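Local coordinates for protein ochratoxinase (Aspergillus niger, PDB 4C5Z) that hydrolyses the amide bond of the mycotoxin ochratoxin A to release L-phenylalanine, acting as a zinc-dependent carboxypeptidase that prefers C-terminal aromatic residues, at residues G199-K204 / Q238-S243; G259-E264 / K280-V285; T287-E292 / L333-A338; L345-A350 / E400-F405. All coordinates share one frame; numbering follows the deposited sequence.

Interaction 1. Residues G199-K204 / Q238-S243; sequences GAKVIK and QNRIVS
I203 and K204 run parallel to V242 and S243 as neighbouring strands, joined by backbone hydrogen bonds from I203 N to I241 O and from S243 N to I203 O (2.8 Å), both close to straight. Before the strands meet, the two segments stand further apart, and R240 fills the interval. Its chain bends at the second torsion (chi2 64°), which brings the guanidinium side-on to A200: R240 NE and NH2 both donate to A200 O, at 2.9 Å each, with the oxygen near the guanidinium plane. On another edge R240 NH1 reaches Q238 O of its own segment at 2.8 Å, so the flat group is held between two carbonyls and cannot easily rotate. Arginine suits this place because a single side chain can satisfy acceptors on both segments, while its CG packs against the K201 carbonyl. A water extends the ladder, donating to K201 O and accepting from I241 N. Further along, V202 CG2 touches I241 O at 3.4 Å, and I203 CB meets V242 CG2 on the face that helices 185-198 and 225-237 cover. On the face of K204 and S243, the K204 chain bends at chi2 (66°) and brings its CD to 3.2 Å from S243 O, while S243 OG probably hydrogen-bonds to S262 and to E264, the latter contact being modelled very short. K204 binds both zinc ions and is an active-site residue; its place on a strand of the parallel sheet is consistent with the TIM-barrel amidohydrolase fold.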
loop_
_atom_site.group_PDB
_atom_site.type_symbol
_atom_site.label_atom_id
_atom_site.label_comp_id
_atom_site.label_asym_id
_atom_site.label_seq_id
_atom_site.Cartn_x
_atom_site.Cartn_y
_atom_site.Cartn_z
ATOM N N GLY A 199 -21.669 16.955 3.727
ATOM C CA GLY A 199 -22.804 17.864 3.803
ATOM C C GLY A 199 -23.778 17.671 2.662
ATOM O O GLY A 199 -24.593 18.549 2.395
ATOM N N ALA A 200 -23.744 16.519 1.992
ATOM C CA ALA A 200 -24.769 16.225 0.977
ATOM C C ALA A 200 -26.188 16.362 1.502
ATOM O O ALA A 200 -26.515 15.871 2.562
ATOM C CB ALA A 200 -24.585 14.836 0.397
ATOM N N LYS A 201 -27.034 17.011 0.734
ATOM C CA LYS A 201 -28.427 17.185 1.121
ATOM C C LYS A 201 -29.378 16.367 0.276
ATOM O O LYS A 201 -30.601 16.483 0.393
ATOM C CB LYS A 201 -28.781 18.670 1.121
ATOM C CG LYS A 201 -28.222 19.356 2.359
ATOM C CD LYS A 201 -28.585 20.816 2.433
ATOM C CE LYS A 201 -28.469 21.382 3.842
ATOM N NZ LYS A 201 -29.169 22.697 3.853
ATOM N N VAL A 202 -28.807 15.525 -0.574
ATOM C CA VAL A 202 -29.596 14.542 -1.280
ATOM C C VAL A 202 -28.612 13.444 -1.661
ATOM O O VAL A 202 -27.425 13.665 -1.626
ATOM C CB VAL A 202 -30.300 15.184 -2.495
ATOM C CG1 VAL A 202 -29.275 15.682 -3.482
ATOM C CG2 VAL A 202 -31.263 14.224 -3.153
ATOM N N ILE A 203 -29.109 12.245 -1.958
ATOM C CA ILE A 203 -28.263 11.179 -2.472
ATOM C C ILE A 203 -28.709 10.806 -3.894
ATOM O O ILE A 203 -29.887 10.655 -4.161
ATOM C CB ILE A 203 -28.324 9.953 -1.546
ATOM C CG1 ILE A 203 -27.776 10.294 -0.159
ATOM C CG2 ILE A 203 -27.575 8.788 -2.148
ATOM C CD1 ILE A 203 -26.326 10.742 -0.154
ATOM N N LYS A 204 -27.748 10.688 -4.798
ATOM C CA LYS A 204 -28.016 10.433 -6.195
ATOM C C LYS A 204 -27.468 9.079 -6.595
ATOM O O LYS A 204 -26.303 8.849 -6.381
ATOM C CB LYS A 204 -27.313 11.513 -7.007
ATOM C CG LYS A 204 -27.261 11.250 -8.498
ATOM C CD LYS A 204 -28.634 11.270 -9.126
ATOM C CE LYS A 204 -28.511 10.961 -10.605
ATOM N NZ LYS A 204 -29.610 11.533 -11.423
ATOM N N GLN A 238 -30.775 9.771 7.735
ATOM C CA GLN A 238 -30.335 11.169 7.897
ATOM C C GLN A 238 -31.305 12.170 7.275
ATOM O O GLN A 238 -30.977 13.334 7.102
ATOM C CB GLN A 238 -28.935 11.356 7.338
ATOM C CG GLN A 238 -27.925 10.385 7.936
ATOM C CD GLN A 238 -27.897 10.464 9.457
ATOM O OE1 GLN A 238 -27.976 9.437 10.124
ATOM N NE2 GLN A 238 -27.792 11.680 10.018
ATOM N N ASN A 239 -32.504 11.716 6.949
ATOM C CA ASN A 239 -33.531 12.592 6.478
ATOM C C ASN A 239 -33.208 13.180 5.099
ATOM O O ASN A 239 -33.617 14.301 4.774
ATOM C CB ASN A 239 -33.747 13.699 7.501
ATOM C CG ASN A 239 -35.201 13.892 7.874
ATOM O OD1 ASN A 239 -36.050 13.067 7.580
ATOM N ND2 ASN A 239 -35.478 14.984 8.553
ATOM N N ARG A 240 -32.491 12.398 4.295
ATOM C CA ARG A 240 -32.362 12.659 2.863
ATOM C C ARG A 240 -33.246 11.718 2.052
ATOM O O ARG A 240 -33.646 10.663 2.512
ATOM C CB ARG A 240 -30.945 12.442 2.391
ATOM C CG ARG A 240 -30.016 13.584 2.629
ATOM C CD ARG A 240 -29.797 13.882 4.087
ATOM N NE ARG A 240 -28.680 14.820 4.201
ATOM C CZ ARG A 240 -28.247 15.330 5.333
ATOM N NH1 ARG A 240 -28.812 14.967 6.474
ATOM N NH2 ARG A 240 -27.225 16.167 5.327
ATOM N N ILE A 241 -33.508 12.115 0.814
ATOM C CA ILE A 241 -34.079 11.212 -0.155
ATOM C C ILE A 241 -33.053 10.868 -1.207
ATOM O O ILE A 241 -31.958 11.458 -1.272
ATOM C CB ILE A 241 -35.327 11.793 -0.828
ATOM C CG1 ILE A 241 -34.987 13.099 -1.556
ATOM C CG2 ILE A 241 -36.458 11.983 0.184
ATOM C CD1 ILE A 241 -36.047 13.429 -2.588
ATOM N N VAL A 242 -33.405 9.879 -2.011
ATOM C CA VAL A 242 -32.561 9.409 -3.093
ATOM C C VAL A 242 -33.241 9.729 -4.422
ATOM O O VAL A 242 -34.478 9.554 -4.592
ATOM C CB VAL A 242 -32.285 7.898 -3.011
ATOM C CG1 VAL A 242 -31.348 7.455 -4.123
ATOM C CG2 VAL A 242 -31.679 7.541 -1.666
ATOM N N SER A 243 -32.419 10.225 -5.336
ATOM C CA SER A 243 -32.808 10.558 -6.666
ATOM C C SER A 243 -32.104 9.596 -7.620
ATOM O O SER A 243 -30.860 9.469 -7.602
ATOM C CB SER A 243 -32.381 11.987 -6.969
ATOM O OG SER A 243 -33.229 12.553 -7.945
HETATM O O HOH W 1 -32.840 14.912 0.574
#

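Interaction 2. Residues G259-E264 / K280-V285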
loop_
_atom_site.group_PDB
_atom_site.type_symbol
_atom_site.label_atom_id
_atom_site.label_comp_id
_atom_site.label_asym_id
_atom_site.label_seq_id
_atom_site.Cartn_x
_atom_site.Cartn_y
_atom_site.Cartn_z
ATOM N N GLY A 259 -37.576 2.758 -2.888
ATOM C CA GLY A 259 -37.929 3.946 -2.097
ATOM C C GLY A 259 -37.353 5.292 -2.553
ATOM O O GLY A 259 -37.324 6.265 -1.783
ATOM N N CYS A 260 -36.904 5.369 -3.799
ATOM C CA CYS A 260 -36.470 6.648 -4.333
ATOM C C CYS A 260 -37.682 7.559 -4.516
ATOM O O CYS A 260 -38.755 7.113 -4.871
ATOM C CB CYS A 260 -35.703 6.494 -5.653
ATOM S SG CYS A 260 -34.307 5.370 -5.545
ATOM N N LYS A 261 -37.499 8.836 -4.235
ATOM C CA LYS A 261 -38.580 9.787 -4.275
ATOM C C LYS A 261 -38.341 10.817 -5.368
ATOM O O LYS A 261 -39.056 11.781 -5.459
ATOM C CB LYS A 261 -38.764 10.451 -2.898
ATOM C CG LYS A 261 -39.219 9.574 -1.748
ATOM C CD LYS A 261 -40.423 8.663 -2.072
ATOM C CE LYS A 261 -41.769 9.290 -1.824
ATOM N NZ LYS A 261 -42.117 9.148 -0.392
ATOM N N SER A 262 -37.347 10.598 -6.215
ATOM C CA SER A 262 -37.112 11.468 -7.346
ATOM C C SER A 262 -36.427 10.669 -8.452
ATOM O O SER A 262 -35.513 9.889 -8.183
ATOM C CB SER A 262 -36.243 12.646 -6.951
ATOM O OG SER A 262 -36.058 13.511 -8.057
ATOM N N LEU A 263 -36.892 10.870 -9.686
ATOM C CA LEU A 263 -36.372 10.163 -10.856
ATOM C C LEU A 263 -36.000 11.150 -11.954
ATOM O O LEU A 263 -36.757 12.045 -12.291
ATOM C CB LEU A 263 -37.424 9.185 -11.394
ATOM C CG LEU A 263 -37.928 8.167 -10.386
ATOM C CD1 LEU A 263 -38.933 7.250 -11.013
ATOM C CD2 LEU A 263 -36.757 7.367 -9.838
ATOM N N GLU A 264 -34.832 10.950 -12.528
ATOM C CA GLU A 264 -34.360 11.789 -13.601
ATOM C C GLU A 264 -34.483 11.075 -14.937
ATOM O O GLU A 264 -34.213 9.892 -15.033
ATOM C CB GLU A 264 -32.922 12.195 -13.332
ATOM C CG GLU A 264 -32.800 13.365 -12.368
ATOM C CD GLU A 264 -33.269 13.011 -10.945
ATOM O OE1 GLU A 264 -32.599 12.176 -10.276
ATOM O OE2 GLU A 264 -34.292 13.583 -10.478
ATOM N N LYS A 280 -47.088 7.185 -5.012
ATOM C CA LYS A 280 -46.044 7.244 -4.001
ATOM C C LYS A 280 -45.408 8.608 -3.783
ATOM O O LYS A 280 -44.436 8.715 -3.016
ATOM C CB LYS A 280 -44.958 6.203 -4.311
ATOM C CG LYS A 280 -45.340 4.792 -3.913
ATOM C CD LYS A 280 -44.459 3.729 -4.577
ATOM C CE LYS A 280 -44.974 2.319 -4.248
ATOM N NZ LYS A 280 -44.642 1.925 -2.845
ATOM N N GLY A 281 -45.881 9.640 -4.472
ATOM C CA GLY A 281 -45.290 10.978 -4.290
ATOM C C GLY A 281 -43.830 11.089 -4.729
ATOM O O GLY A 281 -42.962 11.574 -3.976
ATOM N N ILE A 282 -43.581 10.658 -5.965
ATOM C CA ILE A 282 -42.219 10.591 -6.528
ATOM C C ILE A 282 -42.086 11.647 -7.607
ATOM O O ILE A 282 -42.888 11.715 -8.544
ATOM C CB ILE A 282 -41.944 9.208 -7.144
ATOM C CG1 ILE A 282 -42.158 8.123 -6.086
ATOM C CG2 ILE A 282 -40.534 9.114 -7.670
ATOM C CD1 ILE A 282 -42.159 6.715 -6.635
ATOM N N LEU A 283 -41.090 12.489 -7.445
ATOM C CA LEU A 283 -40.852 13.598 -8.350
ATOM C C LEU A 283 -40.344 13.056 -9.681
ATOM O O LEU A 283 -39.564 12.097 -9.712
ATOM C CB LEU A 283 -39.852 14.579 -7.723
ATOM C CG LEU A 283 -39.687 15.929 -8.400
ATOM C CD1 LEU A 283 -40.965 16.752 -8.330
ATOM C CD2 LEU A 283 -38.507 16.718 -7.814
ATOM N N TYR A 284 -40.808 13.683 -10.763
ATOM C CA TYR A 284 -40.404 13.357 -12.145
ATOM C C TYR A 284 -39.604 14.545 -12.695
ATOM O O TYR A 284 -40.170 15.619 -12.862
ATOM C CB TYR A 284 -41.670 13.143 -12.986
ATOM C CG TYR A 284 -41.491 12.559 -14.372
ATOM C CD1 TYR A 284 -40.840 13.262 -15.382
ATOM C CD2 TYR A 284 -42.016 11.328 -14.682
ATOM C CE1 TYR A 284 -40.711 12.735 -16.660
ATOM C CE2 TYR A 284 -41.894 10.784 -15.953
ATOM C CZ TYR A 284 -41.234 11.476 -16.952
ATOM O OH TYR A 284 -41.108 10.905 -18.223
ATOM N N VAL A 285 -38.314 14.367 -12.933
ATOM C CA VAL A 285 -37.435 15.414 -13.506
ATOM C C VAL A 285 -36.940 14.966 -14.861
ATOM O O VAL A 285 -35.999 14.204 -14.964
ATOM C CB VAL A 285 -36.199 15.723 -12.625
ATOM C CG1 VAL A 285 -35.367 16.830 -13.268
ATOM C CG2 VAL A 285 -36.612 16.167 -11.236
#
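L263 and I282 make the apolar centre of this contact between two parallel strands, the leucine CG of L263 3.9 Å from I282 CG2. I282 holds CG2 anti to the backbone N (CG1 at chi1 -57°), which lays that methyl against the K261 carbonyl group and against L263. Helix 249-258 packs on both residues, a setting that suits branched hydrocarbon. Three backbone bonds of 2.9 Å stitch the strands: L283 N to K261 O, L263 N to L283 O and V285 N to L263 O. On the opposite face the tight fit is between E264 and V285, whose side chains lie side by side with E264 OE2 3.6 Å from V285 CG2; S262 and L283 lie beside them, and S262 OG donates to the syn lone pair of E264 OE2 at 3.0 Å. The looser end is toward K261, K280 and G281, where K280 and G281 are exposed. There K261 folds at three successive torsions so that its CE, 3.0 Å from K280 O, lies over the turn leaving helix 271-280. G281 has positive phi in the Schellman motif ending that helix, a conformation easy for glycine. The two strands and that helix form a beta-alpha-beta unit of the barrel. Burying the E264 carboxylate would be costly without polar partners; besides its contact with S243, the salt bridge from R113 to OE2 and the bond from S262 compensate that burial next to the zinc-binding K204 and H69.

Interaction 3. Residues T287-E292 / L333-A338; sequences TRSVIE and LGTDTA
Active-site residue D336 sits in the loop that follows barrel strand 331-332, and here that loop packs on the start of helix 288-297, which follows the preceding strand. V290 reaches across with CG2, placed anti to its carbonyl carbon by a first torsion of 176° for CG1; the methyl touches D336 CB at 3.5 Å and T335 O at the same distance. T287 CG2 approaches D336 CB as well, at 3.7 Å, so two methyls press on the base of the aspartate from the helix side. Beyond that base, D336 OD1 is hydrogen-bonded to ND1 of zinc ligand H71. Loops at the carboxyl ends of the strands carry the catalytic groups in a TIM barrel, and this pair of segments follows that plan, for T287 OG1 is hydrogen-bonded to zinc ligand H69 and to V285 O. The backbones come close at T287 CA, whose hydrogen points at G334 O over 3.3 Å, while one water accepts from both T287 N and G334 N. G334, with no side chain, lets the backbones come this close. S289 OG lies 3.6 Å from T335 CG2 and bonds to E346, the same glutamate that receives R288 N. T335 turns its hydroxyl away from the helix to D67, leaving the methyl for S289, and T337 OG1 donates to T335 OG1 at 2.8 Å.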
loop_
_atom_site.group_PDB
_atom_site.type_symbol
_atom_site.label_atom_id
_atom_site.label_comp_id
_atom_site.label_asym_id
_atom_site.label_seq_id
_atom_site.Cartn_x
_atom_site.Cartn_y
_atom_site.Cartn_z
ATOM N N THR A 287 -35.434 16.349 -17.545
ATOM C CA THR A 287 -34.109 16.703 -18.068
ATOM C C THR A 287 -34.052 16.653 -19.628
ATOM O O THR A 287 -33.110 16.134 -20.264
ATOM C CB THR A 287 -33.026 15.834 -17.390
ATOM O OG1 THR A 287 -33.327 15.733 -15.988
ATOM C CG2 THR A 287 -31.632 16.459 -17.537
ATOM N N ARG A 288 -35.082 17.234 -20.228
ATOM C CA ARG A 288 -35.276 17.181 -21.664
ATOM C C ARG A 288 -34.135 17.865 -22.416
ATOM O O ARG A 288 -33.810 17.467 -23.530
ATOM C CB ARG A 288 -36.649 17.768 -22.033
ATOM C CG ARG A 288 -37.006 17.650 -23.504
ATOM C CD ARG A 288 -37.138 16.216 -23.978
ATOM N NE ARG A 288 -37.348 16.186 -25.416
ATOM C CZ ARG A 288 -37.504 15.088 -26.131
ATOM N NH1 ARG A 288 -37.511 13.898 -25.553
ATOM N NH2 ARG A 288 -37.665 15.189 -27.438
ATOM N N SER A 289 -33.510 18.858 -21.804
ATOM C CA SER A 289 -32.431 19.592 -22.481
ATOM C C SER A 289 -31.320 18.654 -22.952
ATOM O O SER A 289 -30.776 18.814 -24.039
ATOM C CB SER A 289 -31.889 20.707 -21.596
ATOM O OG SER A 289 -32.885 21.686 -21.285
ATOM N N VAL A 290 -31.024 17.642 -22.158
ATOM C CA VAL A 290 -30.006 16.670 -22.532
ATOM C C VAL A 290 -30.393 15.955 -23.820
ATOM O O VAL A 290 -29.542 15.750 -24.689
ATOM C CB VAL A 290 -29.773 15.601 -21.437
ATOM C CG1 VAL A 290 -28.776 14.546 -21.901
ATOM C CG2 VAL A 290 -29.255 16.225 -20.155
ATOM N N ILE A 291 -31.648 15.531 -23.941
ATOM C CA ILE A 291 -32.055 14.855 -25.165
ATOM C C ILE A 291 -31.926 15.850 -26.316
ATOM O O ILE A 291 -31.397 15.513 -27.377
ATOM C CB ILE A 291 -33.489 14.262 -25.098
ATOM C CG1 ILE A 291 -33.539 12.938 -24.322
ATOM C CG2 ILE A 291 -33.984 13.916 -26.490
ATOM C CD1 ILE A 291 -33.072 13.005 -22.880
ATOM N N GLU A 292 -32.373 17.086 -26.102
ATOM C CA GLU A 292 -32.415 18.058 -27.192
ATOM C C GLU A 292 -31.046 18.358 -27.761
ATOM O O GLU A 292 -30.944 18.652 -28.956
ATOM C CB GLU A 292 -33.125 19.355 -26.801
ATOM C CG GLU A 292 -34.615 19.187 -26.457
ATOM C CD GLU A 292 -35.511 18.795 -27.627
ATOM O OE1 GLU A 292 -35.185 19.099 -28.783
ATOM O OE2 GLU A 292 -36.546 18.164 -27.381
ATOM N N LEU A 333 -38.167 20.713 -12.834
ATOM C CA LEU A 333 -37.312 20.916 -13.983
ATOM C C LEU A 333 -35.856 20.871 -13.637
ATOM O O LEU A 333 -35.429 21.416 -12.609
ATOM C CB LEU A 333 -37.592 22.280 -14.637
ATOM C CG LEU A 333 -39.033 22.526 -15.077
ATOM C CD1 LEU A 333 -39.086 23.825 -15.879
ATOM C CD2 LEU A 333 -39.598 21.357 -15.874
ATOM N N GLY A 334 -35.087 20.284 -14.554
ATOM C CA GLY A 334 -33.629 20.283 -14.487
ATOM C C GLY A 334 -33.078 20.067 -15.872
ATOM O O GLY A 334 -33.811 19.679 -16.781
ATOM N N THR A 335 -31.777 20.293 -16.020
ATOM C CA THR A 335 -31.140 20.341 -17.316
ATOM C C THR A 335 -29.859 19.540 -17.449
ATOM O O THR A 335 -29.370 19.371 -18.559
ATOM C CB THR A 335 -30.779 21.797 -17.661
ATOM O OG1 THR A 335 -30.069 22.387 -16.577
ATOM C CG2 THR A 335 -32.019 22.605 -17.879
ATOM N N ASP A 336 -29.289 19.078 -16.337
ATOM C CA ASP A 336 -27.969 18.439 -16.340
ATOM C C ASP A 336 -26.889 19.334 -16.998
ATOM O O ASP A 336 -26.131 18.886 -17.851
ATOM C CB ASP A 336 -28.002 17.030 -16.994
ATOM C CG ASP A 336 -26.769 16.158 -16.627
ATOM O OD1 ASP A 336 -26.053 16.440 -15.638
ATOM O OD2 ASP A 336 -26.504 15.166 -17.332
ATOM N N THR A 337 -26.803 20.560 -16.529
ATOM C CA THR A 337 -25.778 21.478 -16.973
ATOM C C THR A 337 -24.876 21.929 -15.825
ATOM O O THR A 337 -25.135 21.676 -14.650
ATOM C CB THR A 337 -26.403 22.755 -17.601
ATOM O OG1 THR A 337 -27.406 23.300 -16.713
ATOM C CG2 THR A 337 -27.015 22.438 -18.962
ATOM N N ALA A 338 -23.799 22.608 -16.207
ATOM C CA ALA A 338 -22.941 23.264 -15.251
ATOM C C ALA A 338 -23.684 24.482 -14.713
ATOM O O ALA A 338 -24.494 25.047 -15.424
ATOM C CB ALA A 338 -21.656 23.694 -15.926
HETATM O O HOH W 2 -36.522 18.854 -16.569
#

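Interaction 4. Residues L345-A350 / E400-F405; sequences LELQFA and EDIKVF
L347 and Q348, consecutive residues on one side of helix 345-352, meet I402, K403 and F405 in the loop between strands 391-394 and 411-416. I402 points CG1 anti to its backbone N (chi1 -162°), and this arm comes to 3.7 Å from L347 CB. Its other branch, CG2, consequently sits between the backbone N and the carbonyl carbon and rests 3.9 Å from Q348 CA, so a beta-branched residue touches both helix positions at once. L347 sends CD1 to F405 CD2 at 3.8 Å; the two side chains cross at about a right angle, and the methyl approaches the ring obliquely. Helix 358-365 adjoins this cluster, and F405 also rests on strand 60-67, so the contact joins a helix of the barrel to the connection between two strands of the large mixed sheet. Toward solvent the packing is made by long chains. The Q348 side chain, extended beyond CG, crosses the likewise extended K403 obliquely, with Q348 OE1 3.8 Å from K403 CG, while that oxygen accepts a hydrogen bond from Q406 NE2. The loop is shaped by an Asx turn in which K403 N donates to D401 OD1 at 3.2 Å.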
loop_
_atom_site.group_PDB
_atom_site.type_symbol
_atom_site.label_atom_id
_atom_site.label_comp_id
_atom_site.label_asym_id
_atom_site.label_seq_id
_atom_site.Cartn_x
_atom_site.Cartn_y
_atom_site.Cartn_z
ATOM N N LEU A 345 -33.780 27.232 -20.698
ATOM C CA LEU A 345 -34.235 26.386 -21.784
ATOM C C LEU A 345 -35.267 25.299 -21.368
ATOM O O LEU A 345 -36.116 24.910 -22.174
ATOM C CB LEU A 345 -33.045 25.715 -22.455
ATOM C CG LEU A 345 -32.940 25.808 -23.957
ATOM C CD1 LEU A 345 -33.217 27.214 -24.474
ATOM C CD2 LEU A 345 -31.582 25.290 -24.418
ATOM N N GLU A 346 -35.168 24.784 -20.143
ATOM C CA GLU A 346 -36.034 23.675 -19.731
ATOM C C GLU A 346 -37.484 24.123 -19.568
ATOM O O GLU A 346 -38.398 23.322 -19.769
ATOM C CB GLU A 346 -35.522 23.014 -18.442
ATOM C CG GLU A 346 -36.121 21.644 -18.104
ATOM C CD GLU A 346 -35.709 20.509 -19.050
ATOM O OE1 GLU A 346 -34.752 20.671 -19.822
ATOM O OE2 GLU A 346 -36.360 19.434 -19.011
ATOM N N LEU A 347 -37.690 25.395 -19.224
ATOM C CA LEU A 347 -39.044 25.978 -19.222
ATOM C C LEU A 347 -39.615 25.958 -20.615
ATOM O O LEU A 347 -40.737 25.557 -20.809
ATOM C CB LEU A 347 -39.051 27.401 -18.639
ATOM C CG LEU A 347 -38.692 27.425 -17.132
ATOM C CD1 LEU A 347 -37.707 28.534 -16.833
ATOM C CD2 LEU A 347 -39.902 27.530 -16.214
ATOM N N GLN A 348 -38.812 26.315 -21.594
ATOM C CA GLN A 348 -39.250 26.274 -22.982
ATOM C C GLN A 348 -39.686 24.873 -23.408
ATOM O O GLN A 348 -40.748 24.704 -24.023
ATOM C CB GLN A 348 -38.144 26.787 -23.930
ATOM C CG GLN A 348 -38.605 27.022 -25.357
ATOM C CD GLN A 348 -37.475 27.376 -26.306
ATOM O OE1 GLN A 348 -36.584 28.175 -26.011
ATOM N NE2 GLN A 348 -37.523 26.783 -27.466
ATOM N N PHE A 349 -38.854 23.887 -23.102
ATOM C CA PHE A 349 -39.154 22.506 -23.453
ATOM C C PHE A 349 -40.347 21.944 -22.642
ATOM O O PHE A 349 -41.138 21.161 -23.150
ATOM C CB PHE A 349 -37.924 21.623 -23.263
ATOM C CG PHE A 349 -36.767 21.996 -24.139
ATOM C CD1 PHE A 349 -36.959 22.334 -25.481
ATOM C CD2 PHE A 349 -35.465 22.011 -23.628
ATOM C CE1 PHE A 349 -35.879 22.674 -26.291
ATOM C CE2 PHE A 349 -34.391 22.361 -24.433
ATOM C CZ PHE A 349 -34.595 22.688 -25.764
ATOM N N ALA A 350 -40.495 22.376 -21.404
ATOM C CA ALA A 350 -41.647 21.989 -20.641
ATOM C C ALA A 350 -42.943 22.413 -21.356
ATOM O O ALA A 350 -43.936 21.671 -21.370
ATOM C CB ALA A 350 -41.586 22.583 -19.243
ATOM N N GLU A 400 -46.841 35.071 -21.229
ATOM C CA GLU A 400 -47.079 35.353 -22.633
ATOM C C GLU A 400 -45.961 34.846 -23.539
ATOM O O GLU A 400 -46.207 34.535 -24.688
ATOM C CB GLU A 400 -47.304 36.852 -22.835
ATOM C CG GLU A 400 -48.672 37.299 -22.313
ATOM C CD GLU A 400 -49.012 38.722 -22.651
ATOM O OE1 GLU A 400 -49.272 38.998 -23.838
ATOM O OE2 GLU A 400 -49.067 39.559 -21.736
ATOM N N ASP A 401 -44.745 34.744 -23.019
ATOM C CA ASP A 401 -43.624 34.164 -23.754
ATOM C C ASP A 401 -42.648 33.545 -22.756
ATOM O O ASP A 401 -41.891 34.245 -22.082
ATOM C CB ASP A 401 -42.923 35.227 -24.596
ATOM C CG ASP A 401 -41.760 34.666 -25.431
ATOM O OD1 ASP A 401 -41.591 33.427 -25.516
ATOM O OD2 ASP A 401 -41.006 35.475 -26.018
ATOM N N ILE A 402 -42.672 32.227 -22.659
ATOM C CA ILE A 402 -41.844 31.533 -21.673
ATOM C C ILE A 402 -40.328 31.668 -21.913
ATOM O O ILE A 402 -39.544 31.417 -21.016
ATOM C CB ILE A 402 -42.236 30.045 -21.606
ATOM C CG1 ILE A 402 -41.747 29.376 -20.319
ATOM C CG2 ILE A 402 -41.753 29.308 -22.853
ATOM C CD1 ILE A 402 -42.526 29.751 -19.077
ATOM N N LYS A 403 -39.938 32.059 -23.128
ATOM C CA LYS A 403 -38.529 32.253 -23.497
ATOM C C LYS A 403 -37.947 33.498 -22.884
ATOM O O LYS A 403 -36.772 33.791 -23.091
ATOM C CB LYS A 403 -38.375 32.400 -25.023
ATOM C CG LYS A 403 -38.869 31.225 -25.845
ATOM C CD LYS A 403 -38.853 31.589 -27.317
ATOM C CE LYS A 403 -39.113 30.365 -28.164
ATOM N NZ LYS A 403 -38.742 30.577 -29.587
ATOM N N VAL A 404 -38.775 34.275 -22.192
ATOM C CA VAL A 404 -38.344 35.535 -21.588
ATOM C C VAL A 404 -37.203 35.268 -20.614
ATOM O O VAL A 404 -36.243 36.032 -20.506
ATOM C CB VAL A 404 -39.556 36.235 -20.926
ATOM C CG1 VAL A 404 -39.138 37.135 -19.791
ATOM C CG2 VAL A 404 -40.306 37.049 -21.973
ATOM N N PHE A 405 -37.292 34.137 -19.946
ATOM C CA PHE A 405 -36.289 33.747 -18.985
ATOM C C PHE A 405 -34.890 33.559 -19.553
ATOM O O PHE A 405 -33.964 33.366 -18.803
ATOM C CB PHE A 405 -36.713 32.452 -18.307
ATOM C CG PHE A 405 -37.869 32.612 -17.383
ATOM C CD1 PHE A 405 -37.738 33.348 -16.231
ATOM C CD2 PHE A 405 -39.083 31.998 -17.662
ATOM C CE1 PHE A 405 -38.784 33.482 -15.361
ATOM C CE2 PHE A 405 -40.149 32.116 -16.790
ATOM C CZ PHE A 405 -39.998 32.869 -15.636
#

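In the fold
Followed from the N terminus, the four contacts come in series, with none nested and none crossing. Interaction 1 closes a loop of 33 residues that includes helix 225-237, and interaction 2 a shorter one of 15 around helix 271-280. The two share a parallel sheet and touch through its adjacent strands 242-246 and 262-263. Strand 283-285 leads directly into interaction 3, where V285 packs on G334; its loop spans helix 304-327 and strand 331-332. Interaction 4 spans 49 residues and joins helix 345-352 to residues 400-405, meeting interaction 3 where that helix packs on the start of helix 288-297.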